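Oxidoreductase, short-chain dehydrogenase/reductase family (PDB 3L6E) probably acts as a nucleotide-dependent oxidoreductase of the short-chain dehydrogenase/reductase family, perhaps reducing 3-dehydrosphinganine in sphingolipid metabolism. Local coordinates at residues A[6-11]-A[80-85]. Residues are numbered along the deposited sequence; the frame is centred on the assembly and turned at random.
Sequences IIVTGA and LVLHCA
Thr9 OG1 meets two main-chain groups of 80-85: it accepts the backbone N-H of Cys84 at 2.9 Å through a bent bond (146° at the hydrogen), and donates weakly to Leu82 O. A chi1 of 62° sets OG1 between the threonine's own N and carbonyl carbon and turns it to the neighbouring strand, where it takes the place a main-chain carbonyl would fill in a regular parallel pair. Thr9 OG1 also lies 2.9 Å from His83 CD2, approaching the imidazole obliquely; the ring nitrogens have weak hydrogen bonds elsewhere, ND1 with Asn132 and NE2 with Ser111.

Before this point the pairing is regular and parallel. Ile7 N donates to Leu80 O, Ile7 O accepts Leu82 N at 2.7 Å, and Leu82 O receives Thr9 N at 2.9 Å. On one face Ile6 CD1 rests on Leu80 CB at 3.5 Å, while Val8 CG2 comes 4.0 Å from Leu82 CB, the two side chains running the same way; Ile7 and Val81 occupy the other, Val81 packing against helix 98-123.

These are the first and fourth strands of the 3-2-1-4-5-6-7 Rossmann sheet. Gly10, with positive phi, opens the glycine-rich turn before helix 14-25 and lies near a sulfate probably from the crystallisation liquor, where relatives bind the nucleotide. The threonine hydroxyl thus carries the strand pairing up to that turn and satisfies the buried amide of Cys84.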
loop_
_atom_site.group_PDB
_atom_site.type_symbol
_atom_site.label_atom_id
_atom_site.label_comp_id
_atom_site.label_asym_id
_atom_site.label_seq_id
_atom_site.Cartn_x
_atom_site.Cartn_y
_atom_site.Cartn_z
ATOM N N ILE A 6 18.612 5.526 -8.951
ATOM C CA ILE A 6 17.665 5.989 -7.939
ATOM C C ILE A 6 18.296 7.103 -7.121
ATOM O O ILE A 6 19.481 7.064 -6.791
ATOM C CB ILE A 6 17.251 4.853 -6.962
ATOM C CG1 ILE A 6 16.918 3.565 -7.715
ATOM C CG2 ILE A 6 16.093 5.323 -5.999
ATOM C CD1 ILE A 6 15.616 3.611 -8.485
ATOM N N ILE A 7 17.502 8.114 -6.813
ATOM C CA ILE A 7 17.927 9.156 -5.902
ATOM C C ILE A 7 17.174 8.946 -4.600
ATOM O O ILE A 7 15.948 8.819 -4.608
ATOM C CB ILE A 7 17.625 10.542 -6.452
ATOM C CG1 ILE A 7 18.557 10.859 -7.629
ATOM C CG2 ILE A 7 17.799 11.625 -5.364
ATOM C CD1 ILE A 7 18.195 12.165 -8.305
ATOM N N VAL A 8 17.891 8.963 -3.492
ATOM C CA VAL A 8 17.274 8.855 -2.190
ATOM C C VAL A 8 17.712 9.988 -1.294
ATOM O O VAL A 8 18.878 10.145 -1.029
ATOM C CB VAL A 8 17.624 7.533 -1.511
ATOM C CG1 VAL A 8 17.016 7.477 -0.150
ATOM C CG2 VAL A 8 17.170 6.375 -2.342
ATOM N N THR A 9 16.762 10.780 -0.831
ATOM C CA THR A 9 17.075 11.843 0.100
ATOM C C THR A 9 16.935 11.347 1.524
ATOM O O THR A 9 16.356 10.312 1.764
ATOM C CB THR A 9 16.179 13.049 -0.083
ATOM O OG1 THR A 9 14.835 12.671 0.167
ATOM C CG2 THR A 9 16.280 13.583 -1.459
ATOM N N GLY A 10 17.480 12.096 2.465
ATOM C CA GLY A 10 17.476 11.691 3.851
ATOM C C GLY A 10 18.098 10.329 3.957
ATOM O O GLY A 10 17.606 9.459 4.656
ATOM N N ALA A 11 19.191 10.149 3.235
ATOM C CA ALA A 11 19.797 8.816 3.093
ATOM C C ALA A 11 20.521 8.361 4.354
ATOM O O ALA A 11 20.806 7.176 4.523
ATOM C CB ALA A 11 20.752 8.801 1.907
ATOM N N LEU A 80 13.731 6.844 -10.225
ATOM C CA LEU A 80 12.984 7.024 -8.982
ATOM C C LEU A 80 13.658 8.044 -8.094
ATOM O O LEU A 80 14.871 7.977 -7.859
ATOM C CB LEU A 80 12.789 5.686 -8.241
ATOM C CG LEU A 80 12.345 5.667 -6.768
ATOM C CD1 LEU A 80 10.955 6.247 -6.599
ATOM C CD2 LEU A 80 12.415 4.250 -6.157
ATOM N N VAL A 81 12.862 9.016 -7.647
ATOM C CA VAL A 81 13.277 9.941 -6.613
ATOM C C VAL A 81 12.490 9.581 -5.361
ATOM O O VAL A 81 11.255 9.659 -5.316
ATOM C CB VAL A 81 13.123 11.429 -7.012
ATOM C CG1 VAL A 81 13.563 12.341 -5.852
ATOM C CG2 VAL A 81 14.011 11.735 -8.208
ATOM N N LEU A 82 13.235 9.130 -4.362
ATOM C CA LEU A 82 12.670 8.686 -3.114
ATOM C C LEU A 82 12.960 9.764 -2.105
ATOM O O LEU A 82 14.101 9.945 -1.684
ATOM C CB LEU A 82 13.312 7.375 -2.685
ATOM C CG LEU A 82 12.377 6.233 -2.309
ATOM C CD1 LEU A 82 13.155 5.087 -1.693
ATOM C CD2 LEU A 82 11.305 6.710 -1.368
ATOM N N HIS A 83 11.936 10.524 -1.759
ATOM C CA HIS A 83 12.135 11.612 -0.827
ATOM C C HIS A 83 11.769 11.185 0.587
ATOM O O HIS A 83 10.618 10.849 0.871
ATOM C CB HIS A 83 11.377 12.869 -1.236
ATOM C CG HIS A 83 11.685 14.050 -0.368
ATOM N ND1 HIS A 83 10.765 14.604 0.494
ATOM C CD2 HIS A 83 12.829 14.747 -0.192
ATOM C CE1 HIS A 83 11.324 15.601 1.152
ATOM N NE2 HIS A 83 12.577 15.704 0.758
ATOM N N CYS A 84 12.774 11.170 1.454
ATOM C CA CYS A 84 12.589 10.868 2.859
ATOM C C CYS A 84 12.701 12.140 3.668
ATOM O O CYS A 84 13.777 12.468 4.144
ATOM C CB CYS A 84 13.635 9.870 3.332
ATOM S SG CYS A 84 13.458 8.284 2.575
ATOM N N ALA A 85 11.586 12.864 3.807
ATOM C CA ALA A 85 11.591 14.108 4.584
ATOM C C ALA A 85 11.999 13.847 6.032
ATOM O O ALA A 85 12.506 14.744 6.702
ATOM C CB ALA A 85 10.245 14.804 4.518
#